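Local coordinates for protein Udp-n-acetylglucosamine pyrophosphorylase (PDB 4BQH) that probably catalyses the transfer of a uridylyl group from UTP to N-acetylglucosamine 1-phosphate, giving UDP-N-acetylglucosamine and diphosphate, at residues D282-F293 against M426-V437; L455-L463 against E503-G512. All coordinates share one frame; numbering follows the deposited sequence.

Interaction 1: D282-F293 against M426-V437; sequences DNLLANVADPVF and MQVDRDDEFGPV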
# COMPACT_ATOMS: atom_id res chain seq x y z
N ASP A 282 0.87 5.31 -4.59
CA ASP A 282 0.73 6.79 -4.53
C ASP A 282 1.52 7.50 -3.42
O ASP A 282 1.61 8.73 -3.41
CB ASP A 282 -0.76 7.21 -4.49
CG ASP A 282 -1.44 6.99 -3.14
OD1 ASP A 282 -0.80 6.64 -2.11
OD2 ASP A 282 -2.69 7.18 -3.09
N ASN A 283 2.10 6.74 -2.50
CA ASN A 283 2.73 7.34 -1.34
C ASN A 283 4.19 7.61 -1.62
O ASN A 283 5.02 6.69 -1.56
CB ASN A 283 2.58 6.43 -0.13
CG ASN A 283 3.12 7.07 1.13
OD1 ASN A 283 3.56 8.22 1.12
ND2 ASN A 283 3.12 6.32 2.22
N LEU A 284 4.52 8.86 -1.93
CA LEU A 284 5.90 9.19 -2.26
C LEU A 284 6.84 8.93 -1.09
O LEU A 284 8.04 8.67 -1.30
CB LEU A 284 6.02 10.66 -2.66
CG LEU A 284 7.39 11.12 -3.18
CD1 LEU A 284 7.79 10.42 -4.48
CD2 LEU A 284 7.40 12.64 -3.39
N LEU A 285 6.33 9.05 0.13
CA LEU A 285 7.16 8.91 1.32
C LEU A 285 7.17 7.49 1.92
O LEU A 285 7.62 7.30 3.06
CB LEU A 285 6.72 9.90 2.39
CG LEU A 285 7.18 11.37 2.30
CD1 LEU A 285 7.21 11.97 0.90
CD2 LEU A 285 6.27 12.15 3.23
N ALA A 286 6.73 6.51 1.15
CA ALA A 286 6.51 5.16 1.68
C ALA A 286 7.81 4.58 2.24
O ALA A 286 8.86 4.63 1.58
CB ALA A 286 5.95 4.25 0.61
N ASN A 287 7.74 4.10 3.48
CA ASN A 287 8.90 3.52 4.11
C ASN A 287 8.88 2.03 3.75
O ASN A 287 8.35 1.19 4.49
CB ASN A 287 8.87 3.78 5.61
CG ASN A 287 10.17 3.43 6.29
OD1 ASN A 287 11.05 2.82 5.68
ND2 ASN A 287 10.30 3.80 7.54
N VAL A 288 9.45 1.74 2.59
CA VAL A 288 9.35 0.42 1.95
C VAL A 288 10.31 -0.58 2.60
O VAL A 288 11.50 -0.30 2.76
CB VAL A 288 9.67 0.54 0.44
CG1 VAL A 288 9.64 -0.82 -0.23
CG2 VAL A 288 8.68 1.49 -0.21
N ALA A 289 9.78 -1.76 2.96
CA ALA A 289 10.53 -2.76 3.74
C ALA A 289 11.11 -2.15 5.02
O ALA A 289 12.30 -2.25 5.30
CB ALA A 289 11.60 -3.44 2.88
N ASP A 290 10.26 -1.47 5.79
CA ASP A 290 10.68 -0.76 6.99
C ASP A 290 11.10 -1.77 8.06
O ASP A 290 10.25 -2.48 8.56
CB ASP A 290 9.48 0.06 7.49
CG ASP A 290 9.74 0.79 8.78
OD1 ASP A 290 10.82 0.67 9.39
OD2 ASP A 290 8.82 1.53 9.21
N PRO A 291 12.41 -1.83 8.40
CA PRO A 291 12.87 -2.82 9.37
C PRO A 291 12.35 -2.59 10.79
O PRO A 291 12.25 -3.54 11.56
CB PRO A 291 14.40 -2.68 9.31
CG PRO A 291 14.61 -1.21 8.98
CD PRO A 291 13.52 -0.95 7.95
N VAL A 292 11.99 -1.35 11.15
CA VAL A 292 11.39 -1.12 12.50
C VAL A 292 9.97 -1.69 12.55
O VAL A 292 9.58 -2.33 13.54
CB VAL A 292 11.40 0.37 12.87
CG1 VAL A 292 10.69 0.65 14.20
CG2 VAL A 292 12.85 0.88 12.90
N PHE A 293 9.20 -1.47 11.49
CA PHE A 293 7.83 -2.00 11.34
C PHE A 293 7.88 -3.53 11.41
O PHE A 293 7.14 -4.16 12.16
CB PHE A 293 7.37 -1.55 9.94
CG PHE A 293 5.89 -1.60 9.67
CD1 PHE A 293 4.93 -1.62 10.67
CD2 PHE A 293 5.46 -1.52 8.35
CE1 PHE A 293 3.56 -1.60 10.35
CE2 PHE A 293 4.10 -1.50 8.02
CZ PHE A 293 3.16 -1.54 9.03
N MET A 426 1.27 1.06 15.20
CA MET A 426 2.52 1.83 15.27
C MET A 426 2.20 3.25 14.80
O MET A 426 1.90 3.46 13.63
CB MET A 426 3.63 1.17 14.43
CG MET A 426 4.99 1.85 14.59
SD MET A 426 6.29 0.83 13.83
CE MET A 426 6.06 1.18 12.16
N GLN A 427 2.20 4.20 15.73
CA GLN A 427 1.88 5.59 15.41
C GLN A 427 3.17 6.26 14.94
O GLN A 427 4.14 6.31 15.68
CB GLN A 427 1.30 6.30 16.64
CG GLN A 427 0.91 7.77 16.41
CD GLN A 427 -0.59 7.97 16.17
OE1 GLN A 427 -1.19 7.31 15.31
NE2 GLN A 427 -1.19 8.89 16.92
N VAL A 428 3.17 6.76 13.71
CA VAL A 428 4.37 7.29 13.06
C VAL A 428 4.20 8.77 12.70
O VAL A 428 3.10 9.31 12.76
CB VAL A 428 4.78 6.48 11.79
CG1 VAL A 428 5.09 5.03 12.15
CG2 VAL A 428 3.70 6.55 10.69
N ASP A 429 5.32 9.39 12.33
CA ASP A 429 5.42 10.78 11.97
C ASP A 429 4.93 10.98 10.53
O ASP A 429 5.59 10.56 9.59
CB ASP A 429 6.92 11.13 12.10
CG ASP A 429 7.19 12.61 12.21
OD1 ASP A 429 6.55 13.38 11.45
OD2 ASP A 429 8.09 12.97 13.03
N ARG A 430 3.79 11.65 10.36
CA ARG A 430 3.14 11.76 9.04
C ARG A 430 4.09 12.33 8.00
O ARG A 430 4.18 11.86 6.88
CB ARG A 430 1.87 12.62 9.12
CG ARG A 430 1.13 12.73 7.79
CD ARG A 430 0.01 13.77 7.84
NE ARG A 430 -0.99 13.43 8.85
CZ ARG A 430 -2.30 13.26 8.60
NH1 ARG A 430 -2.79 13.37 7.37
NH2 ARG A 430 -3.13 12.98 9.61
N ASP A 431 4.81 13.37 8.41
CA ASP A 431 5.65 14.07 7.46
C ASP A 431 6.88 13.27 7.04
O ASP A 431 7.56 13.67 6.09
CB ASP A 431 6.00 15.45 8.00
CG ASP A 431 4.80 16.41 7.96
OD1 ASP A 431 3.65 15.99 7.71
OD2 ASP A 431 5.02 17.60 8.18
N ASP A 432 7.15 12.14 7.70
CA ASP A 432 8.23 11.25 7.32
C ASP A 432 7.71 10.04 6.52
O ASP A 432 8.51 9.32 5.90
CB ASP A 432 8.98 10.73 8.57
CG ASP A 432 9.80 11.81 9.27
OD1 ASP A 432 10.18 12.82 8.61
OD2 ASP A 432 10.09 11.63 10.47
N GLU A 433 6.40 9.81 6.54
CA GLU A 433 5.86 8.51 6.20
C GLU A 433 4.69 8.53 5.22
O GLU A 433 4.36 7.50 4.66
CB GLU A 433 5.41 7.80 7.50
CG GLU A 433 6.54 7.44 8.47
CD GLU A 433 7.04 6.01 8.31
OE1 GLU A 433 6.31 5.18 7.75
OE2 GLU A 433 8.15 5.71 8.77
N PHE A 434 4.06 9.68 5.01
CA PHE A 434 2.80 9.70 4.27
C PHE A 434 2.66 10.97 3.44
O PHE A 434 2.36 12.03 3.99
CB PHE A 434 1.64 9.56 5.28
CG PHE A 434 0.26 9.54 4.66
CD1 PHE A 434 -0.15 8.48 3.86
CD2 PHE A 434 -0.64 10.58 4.91
CE1 PHE A 434 -1.42 8.48 3.28
CE2 PHE A 434 -1.93 10.57 4.38
CZ PHE A 434 -2.32 9.51 3.57
N GLY A 435 2.84 10.83 2.12
CA GLY A 435 2.77 11.93 1.12
C GLY A 435 2.08 11.38 -0.12
O GLY A 435 2.74 11.06 -1.13
N PRO A 436 0.76 11.21 -0.05
CA PRO A 436 0.01 10.61 -1.14
C PRO A 436 -0.11 11.56 -2.32
O PRO A 436 -0.42 12.74 -2.15
CB PRO A 436 -1.36 10.31 -0.51
CG PRO A 436 -1.49 11.30 0.58
CD PRO A 436 -0.10 11.61 1.08
N VAL A 437 0.19 11.05 -3.50
CA VAL A 437 0.10 11.83 -4.73
C VAL A 437 -1.19 11.44 -5.43
O VAL A 437 -1.28 10.39 -6.06
CB VAL A 437 1.31 11.58 -5.64
CG1 VAL A 437 1.22 12.47 -6.86
CG2 VAL A 437 2.63 11.83 -4.88
O HOH W 1 5.54 4.99 5.18
O HOH W 2 8.90 3.35 11.06
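An Asx turn at Asn283, set within a type I beta turn from Asn283 to Ala286, docks onto the chain that leaves strand 423-427 of the central GT-A sheet, and Asn283 shows how one amide can hold two loops together. With CG anti to the backbone N (chi1 -175°), the amide reaches the backbone of 433-435 and uses both ends. Asn283 ND2 donates almost straight to Glu433 O at 3.0 Å, the acceptor lying in the amide plane, while Asn283 OD1 accepts from Gly435 N at 2.9 Å and from Leu285 N of its own turn. These two donors approach OD1 from opposite faces of the amide plane. Backbone bonds flank this clasp: Val437 N gives to Asp282 O at 2.7 Å and Leu284 N to Gly435 O at 2.9 Å, and Asn283 and Pro436 form a single beta bridge. Gly435 has no side chain, and Leu285 CD1 lies on the side where one would point; Leu285 CD2 comes 3.5 Å from Asp431 O.

The Glu433 chain bends at chi2 (-96°), and its carboxylate swings back to take Asn287 ND2 on Glu433 OE2 at 3.1 Å, on the syn side but out of the carboxylate plane, while Arg158 holds Asn287 OD1. One water ties Asn287 N to both Glu433 O and Glu433 OE1. At the far end the contact turns apolar: Met426 CE packs 3.4 Å from Phe293 CD1, and Met426 SD makes an oblique Met-aromatic contact with the same ring, beside the start of helix 291-300, where Asp290 is the N-cap.

Asp290 OD2 and Glu433 OE2 approach to 4.3 Å, a pairing of like charges that Lys307, salt-bridged to both residues, would be expected to offset. The three bonds at the Asn283 amide fix its flip.

Interaction 2: L455-L463 against E503-G512; sequences LLSQHTRWL and EISPLVSVGG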
# COMPACT_ATOMS: atom_id res chain seq x y z
N LEU A 455 9.15 15.37 1.08
CA LEU A 455 10.35 14.56 0.77
C LEU A 455 11.60 15.40 0.98
O LEU A 455 12.52 15.01 1.72
CB LEU A 455 10.30 14.01 -0.67
CG LEU A 455 11.40 12.99 -1.04
CD1 LEU A 455 11.15 11.63 -0.36
CD2 LEU A 455 11.51 12.80 -2.54
N LEU A 456 11.62 16.58 0.37
CA LEU A 456 12.78 17.47 0.56
C LEU A 456 12.98 17.87 2.02
O LEU A 456 14.10 17.88 2.53
CB LEU A 456 12.67 18.70 -0.34
CG LEU A 456 12.59 18.46 -1.84
CD1 LEU A 456 12.74 19.79 -2.57
CD2 LEU A 456 13.63 17.46 -2.32
N SER A 457 11.89 18.15 2.73
CA SER A 457 12.02 18.50 4.13
C SER A 457 12.63 17.40 4.98
O SER A 457 13.40 17.67 5.91
CB SER A 457 10.67 18.91 4.72
OG SER A 457 10.37 20.22 4.27
N GLN A 458 12.29 16.17 4.64
CA GLN A 458 12.83 15.01 5.33
C GLN A 458 14.32 14.84 5.03
O GLN A 458 15.12 14.64 5.94
CB GLN A 458 12.08 13.75 4.90
CG GLN A 458 12.56 12.56 5.69
CD GLN A 458 11.86 11.28 5.29
OE1 GLN A 458 11.53 11.06 4.12
NE2 GLN A 458 11.68 10.41 6.26
N HIS A 459 14.68 14.92 3.75
CA HIS A 459 16.10 14.76 3.36
C HIS A 459 16.96 15.85 3.94
O HIS A 459 18.12 15.62 4.29
CB HIS A 459 16.22 14.68 1.85
CG HIS A 459 15.56 13.47 1.27
ND1 HIS A 459 15.38 13.30 -0.05
CD2 HIS A 459 14.95 12.37 1.89
CE1 HIS A 459 14.76 12.13 -0.26
NE2 HIS A 459 14.48 11.58 0.93
N THR A 460 16.39 17.04 4.04
CA THR A 460 17.07 18.19 4.63
C THR A 460 17.38 17.92 6.08
O THR A 460 18.47 18.24 6.55
CB THR A 460 16.25 19.49 4.48
OG1 THR A 460 16.01 19.73 3.09
CG2 THR A 460 17.01 20.68 5.06
N ARG A 461 16.43 17.34 6.81
CA ARG A 461 16.69 16.97 8.18
C ARG A 461 17.82 15.94 8.26
O ARG A 461 18.67 16.03 9.14
CB ARG A 461 15.43 16.42 8.88
CG ARG A 461 14.43 17.51 9.26
CD ARG A 461 13.21 16.97 10.01
NE ARG A 461 12.40 16.00 9.25
CZ ARG A 461 11.36 16.31 8.47
NH1 ARG A 461 11.00 17.58 8.32
NH2 ARG A 461 10.68 15.36 7.85
N TRP A 462 17.83 14.97 7.35
CA TRP A 462 18.86 13.93 7.42
C TRP A 462 20.22 14.51 7.22
O TRP A 462 21.19 14.15 7.91
CB TRP A 462 18.67 12.86 6.37
CG TRP A 462 17.45 12.02 6.49
CD1 TRP A 462 16.59 11.90 7.58
CD2 TRP A 462 16.97 11.08 5.50
NE1 TRP A 462 15.58 11.01 7.29
CE2 TRP A 462 15.76 10.47 6.07
CE3 TRP A 462 17.39 10.70 4.23
CZ2 TRP A 462 15.04 9.52 5.37
CZ3 TRP A 462 16.64 9.76 3.53
CH2 TRP A 462 15.48 9.19 4.09
N LEU A 463 20.32 15.41 6.24
CA LEU A 463 21.62 16.00 5.90
C LEU A 463 22.15 16.90 7.03
O LEU A 463 23.34 16.83 7.37
CB LEU A 463 21.53 16.76 4.58
CG LEU A 463 22.84 17.39 4.11
CD1 LEU A 463 23.94 16.33 4.01
CD2 LEU A 463 22.62 18.07 2.75
N GLU A 503 17.92 16.78 -1.62
CA GLU A 503 17.18 15.72 -2.28
C GLU A 503 18.14 14.54 -2.36
O GLU A 503 19.23 14.66 -2.93
CB GLU A 503 16.75 16.14 -3.68
CG GLU A 503 16.08 15.02 -4.46
CD GLU A 503 15.77 15.36 -5.91
OE1 GLU A 503 15.76 16.57 -6.27
OE2 GLU A 503 15.55 14.41 -6.69
N ILE A 504 17.75 13.41 -1.78
CA ILE A 504 18.69 12.27 -1.64
C ILE A 504 18.09 11.04 -2.30
O ILE A 504 16.98 10.62 -1.95
CB ILE A 504 19.01 12.00 -0.16
CG1 ILE A 504 19.61 13.24 0.51
CG2 ILE A 504 19.94 10.77 -0.01
CD1 ILE A 504 19.68 13.20 2.02
N SER A 505 18.84 10.44 -3.23
CA SER A 505 18.46 9.21 -3.89
C SER A 505 18.26 8.10 -2.87
O SER A 505 19.02 8.02 -1.93
CB SER A 505 19.57 8.77 -4.85
OG SER A 505 19.21 7.53 -5.44
N PRO A 506 17.23 7.24 -3.07
CA PRO A 506 17.11 6.10 -2.15
C PRO A 506 18.29 5.14 -2.25
O PRO A 506 18.55 4.41 -1.30
CB PRO A 506 15.82 5.40 -2.59
CG PRO A 506 15.11 6.35 -3.48
CD PRO A 506 16.11 7.33 -4.02
N LEU A 507 19.00 5.13 -3.38
CA LEU A 507 20.21 4.29 -3.51
C LEU A 507 21.34 4.78 -2.60
O LEU A 507 22.26 4.01 -2.25
CB LEU A 507 20.65 4.19 -4.98
CG LEU A 507 19.67 3.45 -5.90
CD1 LEU A 507 20.14 3.42 -7.34
CD2 LEU A 507 19.34 2.04 -5.41
N VAL A 508 21.26 6.04 -2.17
CA VAL A 508 22.16 6.56 -1.14
C VAL A 508 21.66 6.32 0.28
O VAL A 508 22.41 5.82 1.13
CB VAL A 508 22.46 8.06 -1.34
CG1 VAL A 508 23.37 8.59 -0.25
CG2 VAL A 508 23.13 8.25 -2.70
N SER A 509 20.41 6.69 0.55
CA SER A 509 19.89 6.67 1.91
C SER A 509 18.41 6.41 1.91
O SER A 509 17.68 7.03 1.13
CB SER A 509 20.12 8.02 2.57
OG SER A 509 19.99 7.95 3.96
N VAL A 510 17.95 5.52 2.80
CA VAL A 510 16.51 5.33 3.01
C VAL A 510 16.08 5.75 4.41
O VAL A 510 14.88 5.91 4.66
CB VAL A 510 16.05 3.86 2.80
CG1 VAL A 510 15.97 3.52 1.31
CG2 VAL A 510 16.94 2.89 3.58
N GLY A 511 17.04 5.97 5.31
CA GLY A 511 16.69 6.41 6.65
C GLY A 511 17.62 7.42 7.27
O GLY A 511 17.62 7.60 8.48
N GLY A 512 18.44 8.09 6.45
CA GLY A 512 19.40 9.06 7.00
C GLY A 512 20.83 8.55 7.10
O GLY A 512 21.75 9.32 7.34
O HOH W 3 21.32 11.60 8.97
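Trp462, on the long helix 448-471, lays its indole against the Gly511-Gly512 part of the loop that follows strand 501-504, a worked example of an aromatic plate packed on bare backbone. Gly512 N sits above the ring system, 3.5 Å from Trp462 CD2, and Gly512 CA rests over the five-membered ring, 3.7 Å from its centroid. Gly511 CA makes a second CH-pi contact over the six-membered ring. At the far end of the indole, Trp462 CH2 approaches Val510 O at 3.4 Å. The other face of the indole is covered by its own helix, through Gln458 O and His459 CD2, and the ring is therefore sandwiched. The loop is braced from within: Ser509 OG accepts from Gly512 N in an ST motif and also bonds to Glu513.

One helical turn earlier, His459 carries the second tight patch. Its CG is anti to the carbonyl carbon (chi1 -65°), which leads the imidazole out to the end of the strand; Ile504 CB lies over one face, 4.1 Å from the ring centroid, and Leu455 O over the opposite one. His459 ND1 is 2.9 Å from Ile504 N. Ile504 CD1 then fills the angle between the two aromatic residues, 4.0 Å from Trp462 CE3.

Packing is sparser at the margins. Leu456, partly exposed, offers CD2 to Glu503 CB at 3.7 Å, while the Glu503 carboxylate turns to Gln142 and Gln143. Gly511 is exposed to solvent; separately, a water links Trp462 O with Gly512 O.

Helix-on-strand packing of this kind joins helix 448-471 to the small parallel sheet of 501-504 and 533-536, a two-stranded alpha/beta unit toward the C terminus, away from the central GT-A sheet.

How the interactions relate
From the N terminus, the chain first passes through 282-293 and returns at 426-437, where interaction 1 closes a long loop containing strands 304-309, 355-357 and 359-363 of the central sheet. Helix 448-471 is the next helix in the chain, and from it interaction 2 closes a shorter loop at 503-512. The two loops stand in series, neither crossing nor enclosing the other. Their centres lie 13 Å apart, and they touch: Asp432 of interaction 1 forms a salt bridge with Arg461 of interaction 2, and Leu285 packs on Leu455. Helix 448-471 thus stands between the nucleotidyltransferase core and the C-terminal two-stranded sheet, in touch with both.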